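Local coordinates for photosystem II stability/assembly factor HCF136 (Cyanidioschyzon merolae, PDB 5OJ3), which is probably essential for photosystem II biogenesis, being required to assemble an early intermediate that includes D2 and cytochrome b559, at residues L213-L218 and I272-R277; T253-T257 and F302-H306; R289-F293 and R308-I314; T295-S300 and N345-T349; G336-T340 and I352-V357. All coordinates share one frame; numbering follows the deposited sequence.

Contact 1: residues L213-L218 and I272-R277; sequences LLVTAL and IVSVSR
Leu-213, Leu-214, Thr-216 and Leu-218 meet Val-275 and Arg-277 where the innermost strands of two successive blades of the seven-bladed beta-propeller run side by side. The short segments 213-218 and 275-277 are nearly parallel, 12° apart, with axes 7.6 Å apart. That spacing is bridged by side chains, without a hydrogen bond between the two. Leu-213 and Leu-214 form a classic beta bulge opposite Val-226 of their own blade, and both direct a CD2 at the neighbouring strand: that of Leu-213 lies 3.5 Å from CG2 of Val-275, that of Leu-214 3.6 Å from O of Val-275.

Arg-277 carries the other half of the contact. Its CB lies near the methyl CD2 of Leu-214, 4.5 Å away. With CG anti to the backbone N (chi1 -167°) and the chain extended as far as NE, the side chain runs past Thr-216, whose OG1 is 3.9 Å from CD of Arg-277. NE has a long, weak ion pair with OE1 of Glu-224, on the strand next to 213-218 in its blade. Beyond it, NH1 of Arg-277 lies 4.0 Å from CG2 of Thr-216, while CD2 of Leu-218 sits over one face of the guanidinium, toward its rim, 4.0 Å from NH2.

Contact 2: residues T253-T257 and F302-H306; sequences TLNRT and FWTPH
Thr-253 and Leu-254, the last two residues of helix 250-254, face Phe-302 and Pro-305 at the outer edge of a propeller blade, where strand 304-307 is the edge strand. The backbones keep their distance, CA of Thr-253 lying 7.1 Å from CA of Phe-302, so side chains make the join. Past Leu-254 the chain leaves the helix, and N of Arg-256 bonds back to O of Thr-253. This turn brings Arg-256 and Thr-257 round to the same partners.

Thr-253 directs CG2 at CB of Phe-302, 3.6 Å away, while its OG1 is bonded to O of Ile-250 one turn back. CG2 of Thr-257 points at CG of the Pro-305 ring, 3.5 Å away. On the same proline, CB is approached by CD2 of Leu-254 at 4.3 Å, and Leu-254 also packs on Phe-268 and Phe-292.

Arg-256 and Phe-302 form a cation-pi pair. The Arg-256 chain bends at chi3 (49°), which swings the guanidinium over the Phe-302 ring; CZ stands 4.9 Å from the ring centroid, 16° off the normal. The two planes are 66° apart, so the guanidinium is steeply inclined to the ring rather than stacked flat on it. A salt bridge from NH2 to OE1 of Glu-248 probably helps to fix it there. That same NH2 lies over the ring face near its rim, 3.7 Å from CD1 of Phe-302.

Contact 3: residues R289-F293 and R308-I314; sequences RGNFF and RSTSRRI
The loop that carries the chain from one propeller blade to the next, between strands 304-307 and 314-319, is pinned here by Ile-314 and two arginines to the turn at Gly-290, just ahead of strand 292-296. Where the new blade begins, N of Ile-314 donates to O of Gly-290 at 3.2 Å, almost perfectly straight at 177°. The backbones approach closely, with the CA atoms of these two residues 4.6 Å apart, and a CA-H...O contact runs from CA of Gly-290 to O of Ile-314. Gly-290 adopts a positive phi of 68° as the chain turns.

Arg-308 and Arg-313 reach the carbonyls of the residues flanking Gly-290. The Arg-308 chain is extended from CG to NE, and its NE makes a weak bond of 2.9 Å to O of Asn-291, bent to 125° at the hydrogen. Farther out its NH1 bonds weakly to O of Thr-310, so the guanidinium also ties the linker loop to itself. Arg-313 bends at chi2 and brings NH1 to O of Arg-289, a weak bond of 3.4 Å near the guanidinium plane. The amide of Asn-291 lies over one face of the Arg-313 guanidinium, but too close in the model for its details to be relied on.

The Ile-314 side chain packs between blades, against Ile-286 of the preceding one and Glu-330 of its own, and its CD1 approaches the Phe-293 ring obliquely, 4.2 Å from CD1 of Phe-293.

Contact 4: residues T295-S300 and N345-T349; sequences TWVPGS and NLNST
Val-297 presents both of its methyls to the turn that holds Leu-346 and Asn-347. At chi1 -44° its CG1 stands anti to the carbonyl carbon and meets CD1 of Leu-346 at 3.7 Å. CG2, between the backbone N and the carbonyl carbon, abuts the side-chain amide of Asn-347, lying 3.8 Å from its CG. The two side chains come from opposite directions, and ND2 of Asn-347 also comes within 4.0 Å of CB of Ser-300.

Deeper in, Thr-295 crosses Leu-346 at about a right angle. Its OG1 is hydrogen-bonded to NE2 of His-306 and lies 2.9 Å from O of Leu-346.

The contact joins loops of successive blades of the beta-propeller: one follows strand 292-296, the other links strands 336-340 and 354-356. Each is folded by its own bonds. Residues 297-300 form a type II turn in which N and OG of Ser-300 both donate to O of Val-297. NE1 of Trp-296 bonds to O of Ser-300 at 2.8 Å, approaching from 42° above the carbonyl plane. Across the contact, residues 345-348 make a type I turn overlaid by an Asx turn, with N of Asn-347 bonded to OD1 of Asn-345 at 3.1 Å.

Contact 5: residues G336-T340 and I352-V357; sequences GLGFT and IAFDMV
The shortest polar bond between Asp-355 and Phe-339 runs from N of Asp-355 to O of Phe-339, 2.7 Å long and nearly straight at 171°. The bond returning from N of Phe-339 to O of Asp-355 is longer, 3.2 Å, and its donor stands well above the carbonyl plane. Together they make this an antiparallel hydrogen-bonded pair. Two residues farther along, N of Val-357 donates to O of Leu-337 at 2.9 Å. Between the two rungs Gly-338 faces Met-356 as a non-hydrogen-bonded pair, the CA atoms 4.2 Å apart.

These are the last two strands of one propeller blade, with 354-356 on its outer edge. The short segments diverge noticeably from antiparallel, at 140°, in keeping with the strong twist of propeller blades.

Phe-339 and Asp-355 lie on one face of the sheet. There the ring of Phe-339, which also packs on Trp-329 and on Phe-371 of the following blade, is met at its edge by Val-357, CE2 to CG2 at 3.8 Å.

Toward the other end of the pairing, Thr-340 and Phe-354 lie side by side, pointing the same way. Chi1 of Thr-340 is 62°, which sets CG2 anti to the carbonyl carbon and directly over the centre of the Phe-354 ring, a CH-pi contact of 3.4 Å to the centroid. OG1 of Thr-340 accepts from N of Ile-328 on the neighbouring strand. The same methyl of Thr-340 meets CG2 of Ile-352 at 3.7 Å, and O of Gly-338 lies at the edge of the Phe-354 ring.

Overall arrangement
From the N terminus, contact 1 opens first, joining the inner strands of two successive blades across 53 intervening residues. Residues 253-257 lie within that span, so contact 2 crosses contact 1, tying the excursion between those blades to the second one's outer strand. Contacts 3 and 4 both use strand 292-296, and each crosses contact 2 and the other. Contact 3 closes the short loop through strand 304-307, fastening the linker that leads into the next blade back to the turn before strand 292-296; contact 4 brings in that next blade's 345-349 loop. Contact 5, within the same blade, crosses contact 4 but is in series with the other three. No contact nests inside another. Contacts 3 and 5 nevertheless touch, where Phe-293 meets Phe-354 between blades.

Contact 1: residues L213-L218 and I272-R277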
# COMPACT_ATOMS: atom_id res chain seq x y z
N LEU A 213 8.56 6.91 -1.48
CA LEU A 213 7.67 6.06 -0.70
C LEU A 213 6.78 5.18 -1.55
O LEU A 213 6.47 4.06 -1.14
CB LEU A 213 6.79 6.93 0.21
CG LEU A 213 5.94 6.22 1.26
CD1 LEU A 213 6.81 5.32 2.12
CD2 LEU A 213 5.20 7.23 2.12
N LEU A 214 6.36 5.64 -2.73
CA LEU A 214 5.48 4.87 -3.59
C LEU A 214 5.75 5.26 -5.03
O LEU A 214 5.67 6.44 -5.38
CB LEU A 214 4.01 5.11 -3.23
CG LEU A 214 2.97 4.30 -4.00
CD1 LEU A 214 3.13 2.81 -3.73
CD2 LEU A 214 1.56 4.76 -3.65
N VAL A 215 6.07 4.28 -5.87
CA VAL A 215 6.16 4.48 -7.31
C VAL A 215 5.03 3.68 -7.95
O VAL A 215 4.62 2.62 -7.45
CB VAL A 215 7.54 4.08 -7.88
CG1 VAL A 215 7.63 2.58 -8.11
CG2 VAL A 215 7.81 4.84 -9.18
N THR A 216 4.51 4.20 -9.06
CA THR A 216 3.40 3.58 -9.76
C THR A 216 3.64 3.73 -11.26
O THR A 216 3.75 4.85 -11.76
CB THR A 216 2.06 4.21 -9.37
OG1 THR A 216 2.07 4.54 -7.97
CG2 THR A 216 0.91 3.26 -9.66
N ALA A 217 3.73 2.60 -11.96
CA ALA A 217 4.00 2.62 -13.39
C ALA A 217 2.74 2.97 -14.15
O ALA A 217 1.69 2.35 -13.96
CB ALA A 217 4.55 1.26 -13.84
N LEU A 218 2.84 3.98 -15.02
CA LEU A 218 1.68 4.54 -15.71
C LEU A 218 1.59 4.18 -17.18
O LEU A 218 0.52 4.33 -17.77
CB LEU A 218 1.68 6.07 -15.60
CG LEU A 218 1.68 6.74 -14.23
CD1 LEU A 218 1.18 8.17 -14.36
CD2 LEU A 218 0.82 5.97 -13.23
N ILE A 272 4.40 11.23 6.05
CA ILE A 272 3.16 10.50 5.88
C ILE A 272 3.46 9.01 5.79
O ILE A 272 4.59 8.59 5.54
CB ILE A 272 2.36 10.98 4.65
CG1 ILE A 272 3.04 10.53 3.36
CG2 ILE A 272 2.17 12.49 4.69
CD1 ILE A 272 2.37 11.06 2.10
N VAL A 273 2.41 8.21 6.01
CA VAL A 273 2.53 6.76 6.14
C VAL A 273 1.38 6.14 5.36
O VAL A 273 0.33 6.75 5.18
CB VAL A 273 2.53 6.32 7.63
CG1 VAL A 273 2.35 4.81 7.79
CG2 VAL A 273 3.80 6.80 8.34
N SER A 274 1.59 4.91 4.89
CA SER A 274 0.52 4.06 4.35
C SER A 274 -0.18 4.74 3.18
O SER A 274 -1.40 4.94 3.17
CB SER A 274 -0.48 3.69 5.45
OG SER A 274 -1.63 3.07 4.90
N VAL A 275 0.61 5.08 2.18
CA VAL A 275 0.12 5.77 1.00
C VAL A 275 -0.19 4.73 -0.07
O VAL A 275 0.60 3.81 -0.31
CB VAL A 275 1.14 6.80 0.49
CG1 VAL A 275 0.49 7.74 -0.53
CG2 VAL A 275 1.72 7.57 1.65
N SER A 276 -1.34 4.89 -0.71
CA SER A 276 -1.78 3.99 -1.76
C SER A 276 -2.43 4.83 -2.85
O SER A 276 -2.95 5.92 -2.59
CB SER A 276 -2.76 2.93 -1.25
OG SER A 276 -4.00 3.52 -0.88
N ARG A 277 -2.41 4.29 -4.07
CA ARG A 277 -2.97 4.97 -5.22
C ARG A 277 -4.21 4.24 -5.71
O ARG A 277 -4.25 3.00 -5.75
CB ARG A 277 -1.96 5.09 -6.36
CG ARG A 277 -2.43 6.06 -7.43
CD ARG A 277 -1.30 6.46 -8.34
NE ARG A 277 -1.76 6.99 -9.61
CZ ARG A 277 -2.37 6.31 -10.56
NH1 ARG A 277 -2.59 5.01 -10.44
NH2 ARG A 277 -2.73 6.93 -11.67

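Contact 2: residues T253-T257 and F302-H306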
# COMPACT_ATOMS: atom_id res chain seq x y z
N THR A 253 -0.86 23.61 3.77
CA THR A 253 -2.31 23.51 3.90
C THR A 253 -2.73 23.21 5.33
O THR A 253 -3.78 23.67 5.78
CB THR A 253 -2.86 22.44 2.95
OG1 THR A 253 -2.81 21.16 3.60
CG2 THR A 253 -2.04 22.39 1.68
N LEU A 254 -1.92 22.43 6.06
CA LEU A 254 -2.23 22.19 7.47
C LEU A 254 -2.21 23.49 8.26
O LEU A 254 -2.94 23.63 9.24
CB LEU A 254 -1.25 21.18 8.07
CG LEU A 254 -1.49 19.72 7.68
CD1 LEU A 254 -0.51 18.81 8.39
CD2 LEU A 254 -2.93 19.31 7.98
N ASN A 255 -1.40 24.46 7.84
CA ASN A 255 -1.42 25.80 8.40
C ASN A 255 -2.62 26.62 7.92
O ASN A 255 -2.66 27.85 8.11
CB ASN A 255 -0.12 26.53 8.06
CG ASN A 255 0.17 27.68 9.00
OD1 ASN A 255 -0.13 27.61 10.20
ND2 ASN A 255 0.72 28.76 8.47
N ARG A 256 -3.58 25.96 7.29
CA ARG A 256 -4.71 26.62 6.66
C ARG A 256 -6.04 25.96 7.01
O ARG A 256 -7.08 26.40 6.51
CB ARG A 256 -4.50 26.63 5.13
CG ARG A 256 -5.42 27.53 4.32
CD ARG A 256 -4.86 27.79 2.92
NE ARG A 256 -4.45 26.56 2.24
CZ ARG A 256 -5.27 25.75 1.58
NH1 ARG A 256 -6.57 26.03 1.50
NH2 ARG A 256 -4.80 24.66 1.00
N THR A 257 -6.05 24.94 7.87
CA THR A 257 -7.26 24.18 8.13
C THR A 257 -7.91 24.59 9.44
O THR A 257 -7.25 25.05 10.38
CB THR A 257 -6.97 22.68 8.14
OG1 THR A 257 -6.03 22.38 9.18
CG2 THR A 257 -6.39 22.26 6.81
N PHE A 302 -3.51 20.57 -3.76
CA PHE A 302 -3.12 20.26 -2.39
C PHE A 302 -3.80 18.97 -1.95
O PHE A 302 -4.85 18.60 -2.48
CB PHE A 302 -3.50 21.41 -1.46
CG PHE A 302 -4.95 21.83 -1.55
CD1 PHE A 302 -5.31 22.96 -2.27
CD2 PHE A 302 -5.95 21.07 -0.97
CE1 PHE A 302 -6.64 23.33 -2.38
CE2 PHE A 302 -7.27 21.44 -1.06
CZ PHE A 302 -7.62 22.57 -1.77
N TRP A 303 -3.18 18.29 -0.99
CA TRP A 303 -3.89 17.23 -0.29
C TRP A 303 -5.04 17.83 0.50
O TRP A 303 -4.95 18.95 1.01
CB TRP A 303 -2.96 16.45 0.64
CG TRP A 303 -1.91 15.61 -0.02
CD1 TRP A 303 -0.74 16.03 -0.59
CD2 TRP A 303 -1.91 14.18 -0.14
NE1 TRP A 303 -0.03 14.96 -1.07
CE2 TRP A 303 -0.73 13.81 -0.81
CE3 TRP A 303 -2.81 13.17 0.24
CZ2 TRP A 303 -0.42 12.48 -1.11
CZ3 TRP A 303 -2.50 11.86 -0.05
CH2 TRP A 303 -1.32 11.52 -0.72
N THR A 304 -6.12 17.07 0.62
CA THR A 304 -7.26 17.52 1.41
C THR A 304 -7.26 16.77 2.73
O THR A 304 -7.27 15.53 2.72
CB THR A 304 -8.56 17.29 0.66
OG1 THR A 304 -8.51 17.96 -0.61
CG2 THR A 304 -9.74 17.83 1.45
N PRO A 305 -7.21 17.46 3.87
CA PRO A 305 -7.20 16.77 5.16
C PRO A 305 -8.59 16.53 5.72
O PRO A 305 -9.49 17.36 5.59
CB PRO A 305 -6.41 17.73 6.05
CG PRO A 305 -6.68 19.08 5.47
CD PRO A 305 -7.01 18.92 4.01
N HIS A 306 -8.76 15.37 6.35
CA HIS A 306 -10.04 14.92 6.87
C HIS A 306 -9.91 14.49 8.32
O HIS A 306 -8.96 13.77 8.67
CB HIS A 306 -10.59 13.78 6.02
CG HIS A 306 -10.59 14.07 4.55
ND1 HIS A 306 -11.70 14.55 3.88
CD2 HIS A 306 -9.61 13.96 3.62
CE1 HIS A 306 -11.40 14.72 2.61
NE2 HIS A 306 -10.14 14.37 2.42

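Contact 3: residues R289-F293 and R308-I314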
# COMPACT_ATOMS: atom_id res chain seq x y z
N ARG A 289 1.44 10.25 12.91
CA ARG A 289 0.86 10.03 14.23
C ARG A 289 -0.64 9.77 14.17
O ARG A 289 -1.30 9.81 15.21
CB ARG A 289 1.15 11.24 15.13
CG ARG A 289 2.60 11.38 15.58
CD ARG A 289 2.85 10.68 16.91
NE ARG A 289 4.26 10.63 17.27
CZ ARG A 289 4.88 11.54 18.03
NH1 ARG A 289 4.21 12.57 18.51
NH2 ARG A 289 6.17 11.41 18.29
N GLY A 290 -1.19 9.51 12.99
CA GLY A 290 -2.54 9.00 12.86
C GLY A 290 -3.64 9.96 13.25
O GLY A 290 -4.78 9.51 13.45
N ASN A 291 -3.35 11.25 13.37
CA ASN A 291 -4.32 12.19 13.94
C ASN A 291 -5.46 12.47 12.98
O ASN A 291 -6.55 12.89 13.40
CB ASN A 291 -3.61 13.49 14.31
CG ASN A 291 -2.27 13.24 14.97
OD1 ASN A 291 -2.21 12.90 16.15
ND2 ASN A 291 -1.20 13.35 14.20
N PHE A 292 -5.24 12.26 11.69
CA PHE A 292 -6.23 12.47 10.64
C PHE A 292 -5.79 11.61 9.46
O PHE A 292 -4.95 10.72 9.60
CB PHE A 292 -6.34 13.95 10.29
CG PHE A 292 -5.04 14.57 9.86
CD1 PHE A 292 -4.15 15.05 10.80
CD2 PHE A 292 -4.71 14.67 8.52
CE1 PHE A 292 -2.95 15.60 10.41
CE2 PHE A 292 -3.51 15.23 8.13
CZ PHE A 292 -2.63 15.70 9.08
N PHE A 293 -6.38 11.86 8.29
CA PHE A 293 -5.85 11.26 7.07
C PHE A 293 -5.96 12.27 5.93
O PHE A 293 -6.63 13.30 6.04
CB PHE A 293 -6.56 9.93 6.74
CG PHE A 293 -8.02 10.06 6.40
CD1 PHE A 293 -8.97 10.13 7.41
CD2 PHE A 293 -8.44 10.07 5.08
CE1 PHE A 293 -10.31 10.24 7.10
CE2 PHE A 293 -9.78 10.18 4.77
CZ PHE A 293 -10.72 10.26 5.78
N ARG A 308 -10.45 12.41 11.65
CA ARG A 308 -10.75 11.02 11.97
C ARG A 308 -12.09 10.93 12.70
O ARG A 308 -12.61 11.90 13.24
CB ARG A 308 -9.61 10.42 12.79
CG ARG A 308 -9.28 11.14 14.10
CD ARG A 308 -8.18 10.41 14.86
NE ARG A 308 -7.41 11.31 15.72
CZ ARG A 308 -7.71 11.59 16.98
NH1 ARG A 308 -8.78 11.03 17.55
NH2 ARG A 308 -6.96 12.42 17.68
N SER A 309 -12.63 9.71 12.71
CA SER A 309 -13.95 9.44 13.27
C SER A 309 -13.86 8.63 14.55
O SER A 309 -14.82 7.98 14.94
CB SER A 309 -14.81 8.70 12.25
OG SER A 309 -14.21 7.47 11.87
N THR A 310 -12.72 8.68 15.23
CA THR A 310 -12.53 7.82 16.38
C THR A 310 -12.12 8.58 17.62
O THR A 310 -11.62 9.71 17.57
CB THR A 310 -11.46 6.75 16.12
OG1 THR A 310 -10.29 7.36 15.54
CG2 THR A 310 -12.02 5.68 15.21
N SER A 311 -12.33 7.88 18.74
CA SER A 311 -11.61 8.23 19.95
C SER A 311 -10.11 8.10 19.71
O SER A 311 -9.34 9.04 19.89
CB SER A 311 -12.04 7.30 21.06
OG SER A 311 -12.06 5.95 20.59
N ARG A 312 -9.68 6.90 19.34
CA ARG A 312 -8.29 6.51 19.14
C ARG A 312 -7.74 7.00 17.80
O ARG A 312 -8.45 7.63 17.01
CB ARG A 312 -8.15 5.00 19.24
CG ARG A 312 -8.51 4.53 20.64
CD ARG A 312 -8.27 3.06 20.80
NE ARG A 312 -7.58 2.84 22.05
CZ ARG A 312 -6.31 3.15 22.26
NH1 ARG A 312 -5.56 3.69 21.30
NH2 ARG A 312 -5.77 2.95 23.44
N ARG A 313 -6.47 6.70 17.54
CA ARG A 313 -5.79 7.15 16.33
C ARG A 313 -5.75 6.02 15.29
O ARG A 313 -5.95 4.85 15.59
CB ARG A 313 -4.35 7.59 16.63
CG ARG A 313 -4.25 8.59 17.76
CD ARG A 313 -4.30 9.97 17.14
NE ARG A 313 -4.33 11.06 18.11
CZ ARG A 313 -3.25 11.71 18.54
NH1 ARG A 313 -2.04 11.36 18.10
NH2 ARG A 313 -3.37 12.70 19.41
N ILE A 314 -5.51 6.41 14.05
CA ILE A 314 -5.59 5.51 12.91
C ILE A 314 -4.22 4.88 12.68
O ILE A 314 -3.18 5.53 12.85
CB ILE A 314 -6.09 6.26 11.68
CG1 ILE A 314 -7.31 7.11 12.02
CG2 ILE A 314 -6.49 5.28 10.60
CD1 ILE A 314 -7.77 8.00 10.87

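Contact 4: residues T295-S300 and N345-T349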
# COMPACT_ATOMS: atom_id res chain seq x y z
N THR A 295 -6.00 12.95 1.47
CA THR A 295 -6.31 12.44 0.14
C THR A 295 -5.89 13.46 -0.90
O THR A 295 -5.80 14.66 -0.63
CB THR A 295 -7.81 12.12 -0.03
OG1 THR A 295 -8.55 13.35 -0.04
CG2 THR A 295 -8.32 11.22 1.09
N TRP A 296 -5.64 12.96 -2.11
CA TRP A 296 -5.33 13.80 -3.26
C TRP A 296 -5.97 13.19 -4.49
O TRP A 296 -5.73 12.01 -4.79
CB TRP A 296 -3.82 13.95 -3.47
CG TRP A 296 -3.46 14.90 -4.57
CD1 TRP A 296 -3.37 16.26 -4.49
CD2 TRP A 296 -3.17 14.57 -5.93
NE1 TRP A 296 -3.03 16.79 -5.70
CE2 TRP A 296 -2.90 15.77 -6.61
CE3 TRP A 296 -3.10 13.36 -6.64
CZ2 TRP A 296 -2.57 15.81 -7.97
CZ3 TRP A 296 -2.78 13.40 -7.99
CH2 TRP A 296 -2.51 14.62 -8.63
N VAL A 297 -6.76 13.97 -5.21
CA VAL A 297 -7.34 13.53 -6.47
C VAL A 297 -6.68 14.36 -7.57
O VAL A 297 -6.31 15.52 -7.33
CB VAL A 297 -8.87 13.66 -6.48
CG1 VAL A 297 -9.46 13.16 -5.16
CG2 VAL A 297 -9.30 15.08 -6.77
N PRO A 298 -6.46 13.79 -8.76
CA PRO A 298 -5.78 14.53 -9.82
C PRO A 298 -6.40 15.90 -10.08
O PRO A 298 -7.62 16.06 -10.02
CB PRO A 298 -5.92 13.61 -11.04
CG PRO A 298 -5.98 12.24 -10.45
CD PRO A 298 -6.72 12.39 -9.14
N GLY A 299 -5.55 16.88 -10.36
CA GLY A 299 -5.97 18.22 -10.66
C GLY A 299 -6.01 19.18 -9.48
O GLY A 299 -5.95 20.39 -9.69
N SER A 300 -6.10 18.67 -8.26
CA SER A 300 -6.13 19.55 -7.10
C SER A 300 -4.71 19.95 -6.70
O SER A 300 -3.76 19.18 -6.86
CB SER A 300 -6.83 18.88 -5.92
OG SER A 300 -6.18 17.67 -5.55
N ASN A 345 -16.87 12.00 -1.77
CA ASN A 345 -16.16 13.10 -2.43
C ASN A 345 -14.89 13.38 -1.63
O ASN A 345 -14.94 14.00 -0.56
CB ASN A 345 -17.05 14.33 -2.53
CG ASN A 345 -16.45 15.42 -3.40
OD1 ASN A 345 -15.29 15.35 -3.80
ND2 ASN A 345 -17.25 16.45 -3.69
N LEU A 346 -13.74 12.93 -2.14
CA LEU A 346 -12.49 13.12 -1.42
C LEU A 346 -11.99 14.56 -1.43
O LEU A 346 -10.96 14.84 -0.81
CB LEU A 346 -11.40 12.21 -2.01
CG LEU A 346 -11.75 10.77 -2.36
CD1 LEU A 346 -10.67 10.18 -3.25
CD2 LEU A 346 -11.93 9.94 -1.11
N ASN A 347 -12.68 15.47 -2.12
CA ASN A 347 -12.36 16.89 -2.04
C ASN A 347 -13.24 17.63 -1.05
O ASN A 347 -12.90 18.76 -0.68
CB ASN A 347 -12.49 17.55 -3.42
CG ASN A 347 -11.39 17.14 -4.37
OD1 ASN A 347 -11.64 16.43 -5.34
ND2 ASN A 347 -10.18 17.58 -4.09
N SER A 348 -14.34 17.04 -0.62
CA SER A 348 -15.24 17.70 0.30
C SER A 348 -14.64 17.70 1.70
O SER A 348 -14.12 16.68 2.17
CB SER A 348 -16.61 17.01 0.31
OG SER A 348 -17.54 17.71 1.12
N THR A 349 -14.72 18.85 2.37
CA THR A 349 -14.21 19.02 3.72
C THR A 349 -15.21 18.59 4.77
O THR A 349 -14.94 18.74 5.97
CB THR A 349 -13.81 20.49 3.95
OG1 THR A 349 -13.62 20.71 5.35
CG2 THR A 349 -14.88 21.41 3.42

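Contact 5: residues G336-T340 and I352-V357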
# COMPACT_ATOMS: atom_id res chain seq x y z
N GLY A 336 -9.38 -1.50 15.89
CA GLY A 336 -10.55 -0.91 15.26
C GLY A 336 -10.57 -1.13 13.76
O GLY A 336 -9.56 -1.45 13.12
N LEU A 337 -11.76 -0.94 13.19
CA LEU A 337 -11.96 -1.15 11.76
C LEU A 337 -13.28 -0.49 11.36
O LEU A 337 -14.29 -0.65 12.05
CB LEU A 337 -11.98 -2.65 11.43
CG LEU A 337 -12.19 -3.10 9.99
CD1 LEU A 337 -11.20 -2.43 9.05
CD2 LEU A 337 -12.09 -4.62 9.89
N GLY A 338 -13.25 0.23 10.24
CA GLY A 338 -14.45 0.88 9.74
C GLY A 338 -14.36 1.08 8.24
O GLY A 338 -13.27 1.09 7.66
N PHE A 339 -15.53 1.26 7.62
CA PHE A 339 -15.63 1.49 6.19
C PHE A 339 -16.62 2.61 5.93
O PHE A 339 -17.47 2.93 6.77
CB PHE A 339 -16.08 0.22 5.44
CG PHE A 339 -15.46 -1.04 5.96
CD1 PHE A 339 -14.30 -1.55 5.39
CD2 PHE A 339 -16.01 -1.72 7.04
CE1 PHE A 339 -13.72 -2.70 5.88
CE2 PHE A 339 -15.44 -2.87 7.53
CZ PHE A 339 -14.29 -3.37 6.95
N THR A 340 -16.51 3.22 4.75
CA THR A 340 -17.36 4.33 4.37
C THR A 340 -18.39 3.88 3.33
O THR A 340 -18.21 2.88 2.64
CB THR A 340 -16.53 5.49 3.81
OG1 THR A 340 -15.84 5.07 2.63
CG2 THR A 340 -15.51 5.96 4.84
N ILE A 352 -15.93 12.83 6.61
CA ILE A 352 -16.26 11.49 6.12
C ILE A 352 -16.57 10.56 7.30
O ILE A 352 -15.74 10.38 8.19
CB ILE A 352 -15.13 10.93 5.26
CG1 ILE A 352 -14.64 11.98 4.27
CG2 ILE A 352 -15.57 9.66 4.56
CD1 ILE A 352 -13.66 11.46 3.24
N ALA A 353 -17.76 9.97 7.29
CA ALA A 353 -18.22 9.12 8.39
C ALA A 353 -17.92 7.66 8.07
O ALA A 353 -18.33 7.14 7.03
CB ALA A 353 -19.72 9.31 8.62
N PHE A 354 -17.19 6.99 8.97
CA PHE A 354 -16.93 5.56 8.84
C PHE A 354 -17.91 4.78 9.70
O PHE A 354 -18.25 5.19 10.81
CB PHE A 354 -15.50 5.19 9.28
CG PHE A 354 -14.42 5.69 8.37
CD1 PHE A 354 -14.27 7.04 8.11
CD2 PHE A 354 -13.58 4.80 7.73
CE1 PHE A 354 -13.27 7.49 7.27
CE2 PHE A 354 -12.58 5.24 6.89
CZ PHE A 354 -12.43 6.59 6.65
N ASP A 355 -18.36 3.64 9.18
CA ASP A 355 -19.21 2.73 9.93
C ASP A 355 -18.32 1.71 10.62
O ASP A 355 -17.69 0.87 9.96
CB ASP A 355 -20.22 2.05 9.01
CG ASP A 355 -21.23 3.02 8.42
OD1 ASP A 355 -21.42 4.11 9.00
OD2 ASP A 355 -21.83 2.69 7.37
N MET A 356 -18.27 1.77 11.95
CA MET A 356 -17.37 0.90 12.70
C MET A 356 -17.91 -0.52 12.78
O MET A 356 -19.12 -0.75 12.81
CB MET A 356 -17.14 1.45 14.11
CG MET A 356 -16.57 2.86 14.15
SD MET A 356 -14.90 2.86 13.45
CE MET A 356 -14.73 4.56 12.94
N VAL A 357 -16.99 -1.47 12.79
CA VAL A 357 -17.31 -2.89 12.77
C VAL A 357 -16.53 -3.57 13.90
O VAL A 357 -15.48 -3.09 14.33
CB VAL A 357 -16.96 -3.48 11.38
CG1 VAL A 357 -16.84 -5.00 11.40
CG2 VAL A 357 -18.00 -3.04 10.35